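Local atomic coordinates of putative gdp-fucose protein o-fucosyltransferase 1 (Caenorhabditis elegans, PDB entry 3ZY2), a protein that is a putative glycosyltransferase of the GT-B clan, a two-domain fold, and holds guanosine-5'-diphosphate bound in this model. Residues F20-D25 / V333-H338; P212-H217 / L327-C332; L218-D223 / S287-M292. One frame throughout, in Å; residues are numbered along the deposited sequence.

Near the N terminus, helix 20-37 follows strand 10-13 of the six-stranded parallel sheet. Its first turn packs against 333-338, more than 300 residues on, and contact 1 closes this longest loop, joining the two halves of the GT-B fold across GDP. Within that loop the chain builds most of a second parallel sheet, where contact 2 pairs strand 213-218 with strand 327-330. Contact 3 closes the shortest loop, inside contact 2, joining the end of strand 213-218 and the turn after it to the end of strand 282-287 and the loop that follows. The three loops nest and none cross. Contacts 1 and 2 meet where S337 OG bonds H217 ND1, and all three contacts touch GDP.

Contact 1 of 3, residues F20-D25 / V333-H338; sequences FGNQVD and VSTFSH. With GDP (guanosine-5'-diphosphate), chain C.
T335 and N22 meet at the diphosphate of GDP, their side chains crossing at about a right angle. N22 ND2 lies 3.0 Å from T335 OG1, a weak bond with an N-H...O angle of only 128°. Chi1 of T335 is 63°, which sets OG1 between its own backbone N and carbonyl carbon, over the G21 backbone and in position to donate to GDP O2B. GDP O2B also accepts from T335 N at 3.0 Å. Beside it, S334 OG donates to GDP O1B at 2.7 Å. From the other segment, G21 N reaches GDP O1A at 2.7 Å and N22 N reaches GDP O2A at 3.2 Å. F336 lays one face of its ring against the guanine, offset toward the rim.

Further out, S334 is the N-cap of helix 335-346: its OG accepts from S337 N at 3.3 Å and, weakly, from F336 N. A water donates to both G21 O and T335 O, joining the two helix starts. One turn on, D25 comes near H338, its carboxylate hydrogen-bonded to S180 and salt-bridged to R342. Two helix N-termini thus converge on one diphosphate, and their backbone N-H groups and dipoles would probably help to offset its negative charge.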
loop_
_atom_site.group_PDB
_atom_site.type_symbol
_atom_site.label_atom_id
_atom_site.label_comp_id
_atom_site.label_asym_id
_atom_site.label_seq_id
_atom_site.Cartn_x
_atom_site.Cartn_y
_atom_site.Cartn_z
ATOM N N PHE A 20 -19.356 0.964 6.681
ATOM C CA PHE A 20 -19.906 2.188 6.059
ATOM C C PHE A 20 -19.235 3.483 6.471
ATOM O O PHE A 20 -18.963 4.351 5.614
ATOM C CB PHE A 20 -21.408 2.279 6.302
ATOM C CG PHE A 20 -22.097 3.340 5.498
ATOM C CD1 PHE A 20 -22.086 3.291 4.103
ATOM C CD2 PHE A 20 -22.807 4.357 6.132
ATOM C CE1 PHE A 20 -22.753 4.261 3.353
ATOM C CE2 PHE A 20 -23.476 5.320 5.417
ATOM C CZ PHE A 20 -23.459 5.295 4.024
ATOM N N GLY A 21 -18.928 3.616 7.757
ATOM C CA GLY A 21 -18.272 4.846 8.201
ATOM C C GLY A 21 -16.910 5.025 7.553
ATOM O O GLY A 21 -16.555 6.132 7.164
ATOM N N ASN A 22 -16.144 3.949 7.429
ATOM C CA ASN A 22 -14.844 4.031 6.736
ATOM C C ASN A 22 -15.000 4.357 5.246
ATOM O O ASN A 22 -14.220 5.144 4.684
ATOM C CB ASN A 22 -14.050 2.705 6.849
ATOM C CG ASN A 22 -13.569 2.361 8.273
ATOM O OD1 ASN A 22 -12.870 1.355 8.437
ATOM N ND2 ASN A 22 -13.939 3.148 9.279
ATOM N N GLN A 23 -16.029 3.796 4.613
ATOM C CA GLN A 23 -16.240 3.963 3.180
ATOM C C GLN A 23 -16.609 5.404 2.882
ATOM O O GLN A 23 -16.090 6.004 1.923
ATOM C CB GLN A 23 -17.360 3.062 2.710
ATOM C CG GLN A 23 -16.999 1.581 2.794
ATOM C CD GLN A 23 -18.202 0.702 2.637
ATOM O OE1 GLN A 23 -19.132 1.022 1.882
ATOM N NE2 GLN A 23 -18.216 -0.430 3.377
ATOM N N VAL A 24 -17.512 5.968 3.695
ATOM C CA VAL A 24 -17.902 7.365 3.517
ATOM C C VAL A 24 -16.710 8.283 3.792
ATOM O O VAL A 24 -16.500 9.246 3.074
ATOM C CB VAL A 24 -19.103 7.739 4.404
ATOM C CG1 VAL A 24 -19.414 9.232 4.308
ATOM C CG2 VAL A 24 -20.335 6.931 3.973
ATOM N N ASP A 25 -15.926 7.969 4.828
ATOM C CA ASP A 25 -14.747 8.769 5.213
ATOM C C ASP A 25 -13.760 8.901 4.036
ATOM O O ASP A 25 -13.294 10.007 3.712
ATOM C CB ASP A 25 -14.105 8.134 6.452
ATOM C CG ASP A 25 -13.386 9.134 7.307
ATOM O OD1 ASP A 25 -13.919 10.250 7.504
ATOM O OD2 ASP A 25 -12.289 8.804 7.776
ATOM N N VAL A 333 -14.591 8.135 18.670
ATOM C CA VAL A 333 -13.684 7.278 17.892
ATOM C C VAL A 333 -14.373 6.707 16.647
ATOM O O VAL A 333 -13.746 6.367 15.653
ATOM C CB VAL A 333 -13.065 6.149 18.792
ATOM C CG1 VAL A 333 -12.154 5.235 17.988
ATOM C CG2 VAL A 333 -12.335 6.773 19.945
ATOM N N SER A 334 -15.690 6.626 16.679
ATOM C CA SER A 334 -16.394 5.945 15.609
ATOM C C SER A 334 -16.540 6.801 14.349
ATOM O O SER A 334 -17.079 7.933 14.392
ATOM C CB SER A 334 -17.765 5.529 16.103
ATOM O OG SER A 334 -18.549 5.042 15.039
ATOM N N THR A 335 -16.142 6.239 13.215
ATOM C CA THR A 335 -16.368 6.926 11.938
ATOM C C THR A 335 -17.850 6.961 11.545
ATOM O O THR A 335 -18.254 7.757 10.693
ATOM C CB THR A 335 -15.560 6.339 10.760
ATOM O OG1 THR A 335 -15.981 4.986 10.522
ATOM C CG2 THR A 335 -14.073 6.388 11.073
ATOM N N PHE A 336 -18.649 6.087 12.159
ATOM C CA PHE A 336 -20.093 6.088 11.973
ATOM C C PHE A 336 -20.695 7.337 12.656
ATOM O O PHE A 336 -21.456 8.099 12.048
ATOM C CB PHE A 336 -20.634 4.757 12.508
ATOM C CG PHE A 336 -22.072 4.482 12.183
ATOM C CD1 PHE A 336 -22.415 3.822 10.994
ATOM C CD2 PHE A 336 -23.079 4.779 13.102
ATOM C CE1 PHE A 336 -23.759 3.535 10.705
ATOM C CE2 PHE A 336 -24.431 4.464 12.827
ATOM C CZ PHE A 336 -24.762 3.846 11.643
ATOM N N SER A 337 -20.307 7.571 13.916
ATOM C CA SER A 337 -20.639 8.844 14.579
ATOM C C SER A 337 -20.125 10.031 13.774
ATOM O O SER A 337 -20.773 11.084 13.753
ATOM C CB SER A 337 -20.073 8.919 16.008
ATOM O OG SER A 337 -20.965 8.354 16.978
ATOM N N HIS A 338 -18.976 9.859 13.100
ATOM C CA HIS A 338 -18.344 11.009 12.406
ATOM C C HIS A 338 -19.212 11.459 11.231
ATOM O O HIS A 338 -19.310 12.655 10.951
ATOM C CB HIS A 338 -16.915 10.651 11.964
ATOM C CG HIS A 338 -16.017 11.822 11.644
ATOM N ND1 HIS A 338 -16.340 13.160 11.793
ATOM C CD2 HIS A 338 -14.742 11.796 11.189
ATOM C CE1 HIS A 338 -15.298 13.900 11.431
ATOM N NE2 HIS A 338 -14.327 13.096 11.049
HETATM P PB GDP C . -16.675 2.439 13.067
HETATM O O1B GDP C . -17.801 2.721 13.991
HETATM O O2B GDP C . -15.625 3.425 12.463
HETATM O O3B GDP C . -16.419 0.843 12.743
HETATM O O3A GDP C . -17.903 2.553 11.869
HETATM P PA GDP C . -17.954 1.695 10.382
HETATM O O1A GDP C . -19.502 2.448 10.109
HETATM O O2A GDP C . -16.961 1.715 9.499
HETATM O "O5'" GDP C . -18.042 0.162 11.310
HETATM C "C5'" GDP C . -19.223 0.404 11.773
HETATM C "C4'" GDP C . -20.272 -0.438 11.769
HETATM O "O4'" GDP C . -20.921 -1.280 12.634
HETATM C "C3'" GDP C . -21.219 0.311 11.084
HETATM O "O3'" GDP C . -21.477 0.432 9.371
HETATM C "C2'" GDP C . -23.139 -0.750 11.083
HETATM O "O2'" GDP C . -22.925 -1.694 10.131
HETATM C "C1'" GDP C . -22.681 -1.137 12.478
HETATM N N9 GDP C . -23.045 -0.175 13.249
HETATM C C8 GDP C . -21.972 0.940 14.217
HETATM N N7 GDP C . -23.073 1.493 14.617
HETATM C C5 GDP C . -24.302 1.268 14.367
HETATM C C6 GDP C . -25.971 1.680 14.624
HETATM O O6 GDP C . -25.985 2.565 15.346
HETATM N N1 GDP C . -26.531 0.983 14.023
HETATM C C2 GDP C . -26.523 0.021 13.236
HETATM N N2 GDP C . -27.220 -0.514 12.764
HETATM N N3 GDP C . -25.225 -0.701 12.707
HETATM C C4 GDP C . -24.174 0.037 13.367
HETATM O O HOH W 1 -17.086 8.570 8.268
#

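Contact 2 of 3, residues P212-H217 / L327-C332; sequences PFVAVH and LFVGNC. With GDP (guanosine-5'-diphosphate), chain C.
V214, V216 and V329 pack across two neighbouring parallel strands in the middle of the C-terminal Rossmann-like sheet. Four backbone bonds hold the pair: F213 O, A215 N, A215 O and H217 N take turns with the N and O of L327 and V329, and the strand directions differ by 19°.

On the face carrying V214, L327, V216 and V329, the valines pack toward helix 264-278. V214 CG1 meets V329 CG2 at 4.0 Å, the side chains crossing at a slant, whereas V216 and V329 lie side by side, with V216 CG1 4.1 Å from V329 CB. The other face carries A215 and F328. The F328 ring runs forward under its own strand, so that G330 N sits over the ring centre, 3.7 Å above its plane. Its edge then meets the next strand, F328 CE1 lying 4.0 Å from H217 CB.

H217 ends the pairing and turns to GDP. Its CG is anti to the backbone N (chi1 -178°), which carries the imidazole out beyond the strand, where S337 OG bonds ND1 and helps to set the ring's rotation, with NE2 turned to the guanine. Behind it a water joins H217 O to N331 ND2, which also bonds C260 O. H217 NE2 donates to GDP N7 at 3.0 Å, with an angle of 160°.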
loop_
_atom_site.group_PDB
_atom_site.type_symbol
_atom_site.label_atom_id
_atom_site.label_comp_id
_atom_site.label_asym_id
_atom_site.label_seq_id
_atom_site.Cartn_x
_atom_site.Cartn_y
_atom_site.Cartn_z
ATOM N N PRO A 212 -37.981 18.607 22.145
ATOM C CA PRO A 212 -36.683 18.294 21.516
ATOM C C PRO A 212 -36.176 16.928 21.949
ATOM O O PRO A 212 -36.482 16.471 23.056
ATOM C CB PRO A 212 -35.761 19.390 22.056
ATOM C CG PRO A 212 -36.386 19.872 23.326
ATOM C CD PRO A 212 -37.871 19.571 23.270
ATOM N N PHE A 213 -35.469 16.242 21.057
ATOM C CA PHE A 213 -34.950 14.901 21.395
ATOM C C PHE A 213 -33.448 14.829 21.316
ATOM O O PHE A 213 -32.807 15.525 20.504
ATOM C CB PHE A 213 -35.629 13.741 20.602
ATOM C CG PHE A 213 -35.186 13.584 19.158
ATOM C CD1 PHE A 213 -35.813 14.301 18.140
ATOM C CD2 PHE A 213 -34.221 12.634 18.810
ATOM C CE1 PHE A 213 -35.446 14.105 16.798
ATOM C CE2 PHE A 213 -33.838 12.433 17.463
ATOM C CZ PHE A 213 -34.454 13.166 16.454
ATOM N N VAL A 214 -32.896 14.018 22.211
ATOM C CA VAL A 214 -31.468 13.694 22.210
ATOM C C VAL A 214 -31.312 12.382 21.464
ATOM O O VAL A 214 -32.006 11.426 21.776
ATOM C CB VAL A 214 -30.907 13.484 23.648
ATOM C CG1 VAL A 214 -29.411 13.169 23.609
ATOM C CG2 VAL A 214 -31.087 14.731 24.511
ATOM N N ALA A 215 -30.429 12.342 20.470
ATOM C CA ALA A 215 -30.050 11.077 19.806
ATOM C C ALA A 215 -28.665 10.689 20.247
ATOM O O ALA A 215 -27.771 11.560 20.305
ATOM C CB ALA A 215 -30.085 11.235 18.272
ATOM N N VAL A 216 -28.484 9.404 20.528
ATOM C CA VAL A 216 -27.174 8.896 20.991
ATOM C C VAL A 216 -26.744 7.713 20.141
ATOM O O VAL A 216 -27.575 6.906 19.738
ATOM C CB VAL A 216 -27.168 8.510 22.500
ATOM C CG1 VAL A 216 -27.645 9.676 23.342
ATOM C CG2 VAL A 216 -28.010 7.261 22.745
ATOM N N HIS A 217 -25.445 7.642 19.887
ATOM C CA HIS A 217 -24.825 6.497 19.233
ATOM C C HIS A 217 -24.046 5.673 20.240
ATOM O O HIS A 217 -23.105 6.168 20.855
ATOM C CB HIS A 217 -23.888 6.951 18.103
ATOM C CG HIS A 217 -23.267 5.806 17.367
ATOM N ND1 HIS A 217 -21.951 5.794 16.951
ATOM C CD2 HIS A 217 -23.798 4.610 16.994
ATOM C CE1 HIS A 217 -21.702 4.641 16.346
ATOM N NE2 HIS A 217 -22.803 3.902 16.364
ATOM N N LEU A 327 -30.228 17.396 19.702
ATOM C CA LEU A 327 -28.850 17.245 20.199
ATOM C C LEU A 327 -28.397 15.821 19.899
ATOM O O LEU A 327 -29.159 14.886 20.115
ATOM C CB LEU A 327 -28.759 17.490 21.707
ATOM C CG LEU A 327 -27.358 17.262 22.309
ATOM C CD1 LEU A 327 -26.369 18.316 21.780
ATOM C CD2 LEU A 327 -27.397 17.280 23.827
ATOM N N PHE A 328 -27.187 15.673 19.369
ATOM C CA PHE A 328 -26.565 14.382 19.099
ATOM C C PHE A 328 -25.425 14.188 20.088
ATOM O O PHE A 328 -24.615 15.093 20.262
ATOM C CB PHE A 328 -25.997 14.367 17.685
ATOM C CG PHE A 328 -25.075 13.187 17.390
ATOM C CD1 PHE A 328 -25.503 11.867 17.552
ATOM C CD2 PHE A 328 -23.791 13.414 16.919
ATOM C CE1 PHE A 328 -24.638 10.820 17.249
ATOM C CE2 PHE A 328 -22.932 12.345 16.628
ATOM C CZ PHE A 328 -23.367 11.043 16.778
ATOM N N VAL A 329 -25.405 13.029 20.751
ATOM C CA VAL A 329 -24.227 12.611 21.556
ATOM C C VAL A 329 -23.639 11.375 20.897
ATOM O O VAL A 329 -24.287 10.321 20.849
ATOM C CB VAL A 329 -24.554 12.322 23.044
ATOM C CG1 VAL A 329 -23.244 12.150 23.853
ATOM C CG2 VAL A 329 -25.388 13.442 23.648
ATOM N N GLY A 330 -22.425 11.508 20.367
ATOM C CA GLY A 330 -21.796 10.401 19.656
ATOM C C GLY A 330 -20.617 9.777 20.354
ATOM O O GLY A 330 -20.291 10.150 21.494
ATOM N N ASN A 331 -20.000 8.847 19.634
ATOM C CA ASN A 331 -18.755 8.224 20.044
ATOM C C ASN A 331 -17.649 8.841 19.215
ATOM O O ASN A 331 -17.646 8.737 17.988
ATOM C CB ASN A 331 -18.833 6.724 19.803
ATOM C CG ASN A 331 -17.622 6.021 20.308
ATOM O OD1 ASN A 331 -16.518 6.279 19.828
ATOM N ND2 ASN A 331 -17.792 5.169 21.315
ATOM N N CYS A 332 -16.719 9.495 19.894
ATOM C CA CYS A 332 -15.687 10.246 19.205
ATOM C C CYS A 332 -14.782 9.398 18.316
ATOM O O CYS A 332 -14.241 9.898 17.325
ATOM C CB CYS A 332 -14.848 10.964 20.230
ATOM S SG CYS A 332 -13.513 11.862 19.450
HETATM P PB GDP C . -16.675 2.439 13.067
HETATM O O1B GDP C . -17.801 2.721 13.991
HETATM O O2B GDP C . -15.625 3.425 12.463
HETATM O O3B GDP C . -16.419 0.843 12.743
HETATM O O3A GDP C . -17.903 2.553 11.869
HETATM P PA GDP C . -17.954 1.695 10.382
HETATM O O1A GDP C . -19.502 2.448 10.109
HETATM O O2A GDP C . -16.961 1.715 9.499
HETATM O "O5'" GDP C . -18.042 0.162 11.310
HETATM C "C5'" GDP C . -19.223 0.404 11.773
HETATM C "C4'" GDP C . -20.272 -0.438 11.769
HETATM O "O4'" GDP C . -20.921 -1.280 12.634
HETATM C "C3'" GDP C . -21.219 0.311 11.084
HETATM O "O3'" GDP C . -21.477 0.432 9.371
HETATM C "C2'" GDP C . -23.139 -0.750 11.083
HETATM O "O2'" GDP C . -22.925 -1.694 10.131
HETATM C "C1'" GDP C . -22.681 -1.137 12.478
HETATM N N9 GDP C . -23.045 -0.175 13.249
HETATM C C8 GDP C . -21.972 0.940 14.217
HETATM N N7 GDP C . -23.073 1.493 14.617
HETATM C C5 GDP C . -24.302 1.268 14.367
HETATM C C6 GDP C . -25.971 1.680 14.624
HETATM O O6 GDP C . -25.985 2.565 15.346
HETATM N N1 GDP C . -26.531 0.983 14.023
HETATM C C2 GDP C . -26.523 0.021 13.236
HETATM N N2 GDP C . -27.220 -0.514 12.764
HETATM N N3 GDP C . -25.225 -0.701 12.707
HETATM C C4 GDP C . -24.174 0.037 13.367
HETATM O O HOH W 2 -20.735 4.972 22.007
#

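Contact 3 of 3, residues L218-D223 / S287-M292; sequences LRNDAD and SDKDHM. With GDP (guanosine-5'-diphosphate), chain C.
D288 and S287 meet L218, R219, N220 and D221 at the C-terminal ends of two adjacent parallel strands, the side of the sheet where Rossmann-like domains bind nucleotides.

The D288 carboxylate is the tight centre. D288 OD1 takes N220 N on the syn lone pair at 2.8 Å, nearly straight at 170°. D288 OD2 accepts two donors from opposite faces of the carboxylate plane: R219 NH1 at 2.6 Å, a salt bridge on the anti side, and D221 N on the syn side. The guanidinium and carboxylate planes stand 80° apart. R219 NH1 also bridges to D221 OD1, and this shared cation probably eases the closeness of the two aspartates. The rest of the guanidinium is spent on GDP, R219 NE donating to GDP O1B at 2.9 Å and R219 NH2 to GDP O3B at 2.8 Å, so D288 and D221 position the group that holds the terminal phosphate.

N220 adds a second pairing. Its CG lies between the backbone N and carbonyl carbon (chi1 55°), and the amide meets the D290 backbone with both ends: OD1 accepts from D290 N, while ND2 donates to D290 O in the carbonyl plane, on a lone pair. S287 OG donates to L218 O, and by accepting from K289 N it closes an ST turn. Beneath, L218 CD1 packs on M292 SD at 3.9 Å.

Toward solvent the hold slackens. Exposed K289 lays CD 3.7 Å from D221 CA, and its amine weakly reaches a water that donates to N220 O. D221 is also the N-cap of helix 222-229, its OD1 accepting from W224 N. At the far end of the loop, D290 OD1 closes an Asx turn, accepting from M292 N at 2.9 Å, from above the carboxylate plane.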
loop_
_atom_site.group_PDB
_atom_site.type_symbol
_atom_site.label_atom_id
_atom_site.label_comp_id
_atom_site.label_asym_id
_atom_site.label_seq_id
_atom_site.Cartn_x
_atom_site.Cartn_y
_atom_site.Cartn_z
ATOM N N LEU A 218 -24.495 4.430 20.449
ATOM C CA LEU A 218 -23.844 3.509 21.375
ATOM C C LEU A 218 -23.119 2.449 20.563
ATOM O O LEU A 218 -23.727 1.508 20.057
ATOM C CB LEU A 218 -24.870 2.867 22.322
ATOM C CG LEU A 218 -25.748 3.850 23.116
ATOM C CD1 LEU A 218 -26.655 3.092 24.103
ATOM C CD2 LEU A 218 -24.917 4.944 23.866
ATOM N N ARG A 219 -21.812 2.641 20.415
ATOM C CA ARG A 219 -20.967 1.695 19.707
ATOM C C ARG A 219 -20.420 0.764 20.782
ATOM O O ARG A 219 -19.614 1.174 21.631
ATOM C CB ARG A 219 -19.831 2.462 19.005
ATOM C CG ARG A 219 -18.952 1.594 18.101
ATOM C CD ARG A 219 -19.617 1.168 16.807
ATOM N NE ARG A 219 -18.585 0.724 15.868
ATOM C CZ ARG A 219 -18.137 -0.518 15.768
ATOM N NH1 ARG A 219 -18.650 -1.480 16.525
ATOM N NH2 ARG A 219 -17.191 -0.816 14.896
ATOM N N ASN A 220 -20.879 -0.483 20.779
ATOM C CA ASN A 220 -20.559 -1.369 21.895
ATOM C C ASN A 220 -20.466 -2.866 21.618
ATOM O O ASN A 220 -20.496 -3.650 22.563
ATOM C CB ASN A 220 -21.486 -1.113 23.106
ATOM C CG ASN A 220 -22.961 -1.213 22.761
ATOM O OD1 ASN A 220 -23.369 -1.938 21.850
ATOM N ND2 ASN A 220 -23.770 -0.466 23.496
ATOM N N ASP A 221 -20.312 -3.267 20.356
ATOM C CA ASP A 221 -20.089 -4.701 20.086
ATOM C C ASP A 221 -18.733 -5.179 20.623
ATOM O O ASP A 221 -17.891 -4.367 21.003
ATOM C CB ASP A 221 -20.325 -5.061 18.612
ATOM C CG ASP A 221 -19.198 -4.620 17.687
ATOM O OD1 ASP A 221 -18.130 -4.148 18.142
ATOM O OD2 ASP A 221 -19.385 -4.766 16.464
ATOM N N ALA A 222 -18.547 -6.501 20.695
ATOM C CA ALA A 222 -17.374 -7.082 21.361
ATOM C C ALA A 222 -16.036 -6.654 20.754
ATOM O O ALA A 222 -15.084 -6.387 21.491
ATOM C CB ALA A 222 -17.485 -8.603 21.398
ATOM N N ASP A 223 -15.986 -6.588 19.424
ATOM C CA ASP A 223 -14.789 -6.162 18.680
ATOM C C ASP A 223 -14.398 -4.722 19.002
ATOM O O ASP A 223 -13.221 -4.367 18.967
ATOM C CB ASP A 223 -15.020 -6.262 17.165
ATOM C CG ASP A 223 -14.972 -7.696 16.638
ATOM O OD1 ASP A 223 -14.849 -8.664 17.436
ATOM O OD2 ASP A 223 -15.062 -7.848 15.395
ATOM N N SER A 287 -27.620 1.799 17.899
ATOM C CA SER A 287 -26.550 0.940 18.392
ATOM C C SER A 287 -26.279 -0.197 17.413
ATOM O O SER A 287 -27.175 -0.630 16.687
ATOM C CB SER A 287 -26.895 0.380 19.782
ATOM O OG SER A 287 -25.775 -0.357 20.293
ATOM N N ASP A 288 -25.024 -0.625 17.408
ATOM C CA ASP A 288 -24.592 -1.828 16.712
ATOM C C ASP A 288 -24.885 -3.106 17.484
ATOM O O ASP A 288 -24.798 -4.207 16.918
ATOM C CB ASP A 288 -23.099 -1.753 16.397
ATOM C CG ASP A 288 -22.228 -1.629 17.634
ATOM O OD1 ASP A 288 -22.685 -1.199 18.711
ATOM O OD2 ASP A 288 -21.040 -1.998 17.530
ATOM N N LYS A 289 -25.227 -2.974 18.766
ATOM C CA LYS A 289 -25.443 -4.159 19.607
ATOM C C LYS A 289 -26.440 -3.905 20.736
ATOM O O LYS A 289 -27.611 -4.283 20.625
ATOM C CB LYS A 289 -24.107 -4.670 20.156
ATOM C CG LYS A 289 -24.231 -6.062 20.801
ATOM C CD LYS A 289 -22.982 -6.494 21.535
ATOM C CE LYS A 289 -23.298 -7.680 22.454
ATOM N NZ LYS A 289 -24.192 -7.306 23.597
ATOM N N ASP A 290 -25.990 -3.257 21.808
ATOM C CA ASP A 290 -26.811 -3.101 23.015
ATOM C C ASP A 290 -27.382 -1.678 23.073
ATOM O O ASP A 290 -26.660 -0.717 23.401
ATOM C CB ASP A 290 -25.947 -3.363 24.254
ATOM C CG ASP A 290 -26.712 -3.247 25.564
ATOM O OD1 ASP A 290 -27.956 -3.080 25.558
ATOM O OD2 ASP A 290 -26.047 -3.353 26.628
ATOM N N HIS A 291 -28.668 -1.547 22.735
ATOM C CA HIS A 291 -29.358 -0.235 22.785
ATOM C C HIS A 291 -29.654 0.258 24.204
ATOM O O HIS A 291 -30.028 1.417 24.393
ATOM C CB HIS A 291 -30.666 -0.245 21.980
ATOM C CG HIS A 291 -30.483 -0.579 20.529
ATOM N ND1 HIS A 291 -30.592 0.353 19.519
ATOM C CD2 HIS A 291 -30.198 -1.757 19.927
ATOM C CE1 HIS A 291 -30.369 -0.242 18.355
ATOM N NE2 HIS A 291 -30.124 -1.517 18.578
ATOM N N MET A 292 -29.516 -0.613 25.195
ATOM C CA MET A 292 -29.686 -0.226 26.587
ATOM C C MET A 292 -31.038 0.436 26.874
ATOM O O MET A 292 -31.118 1.268 27.763
ATOM C CB MET A 292 -28.557 0.721 27.026
ATOM C CG MET A 292 -27.176 0.075 27.103
ATOM S SD MET A 292 -25.910 1.293 27.520
ATOM C CE MET A 292 -26.409 1.701 29.200
HETATM P PB GDP C . -16.675 2.439 13.067
HETATM O O1B GDP C . -17.801 2.721 13.991
HETATM O O2B GDP C . -15.625 3.425 12.463
HETATM O O3B GDP C . -16.419 0.843 12.743
HETATM O O3A GDP C . -17.903 2.553 11.869
HETATM P PA GDP C . -17.954 1.695 10.382
HETATM O O1A GDP C . -19.502 2.448 10.109
HETATM O O2A GDP C . -16.961 1.715 9.499
HETATM O "O5'" GDP C . -18.042 0.162 11.310
HETATM C "C5'" GDP C . -19.223 0.404 11.773
HETATM C "C4'" GDP C . -20.272 -0.438 11.769
HETATM O "O4'" GDP C . -20.921 -1.280 12.634
HETATM C "C3'" GDP C . -21.219 0.311 11.084
HETATM O "O3'" GDP C . -21.477 0.432 9.371
HETATM C "C2'" GDP C . -23.139 -0.750 11.083
HETATM O "O2'" GDP C . -22.925 -1.694 10.131
HETATM C "C1'" GDP C . -22.681 -1.137 12.478
HETATM N N9 GDP C . -23.045 -0.175 13.249
HETATM C C8 GDP C . -21.972 0.940 14.217
HETATM N N7 GDP C . -23.073 1.493 14.617
HETATM C C5 GDP C . -24.302 1.268 14.367
HETATM C C6 GDP C . -25.971 1.680 14.624
HETATM O O6 GDP C . -25.985 2.565 15.346
HETATM N N1 GDP C . -26.531 0.983 14.023
HETATM C C2 GDP C . -26.523 0.021 13.236
HETATM N N2 GDP C . -27.220 -0.514 12.764
HETATM N N3 GDP C . -25.225 -0.701 12.707
HETATM C C4 GDP C . -24.174 0.037 13.367
HETATM O O HOH W 3 -22.516 -4.588 24.236
#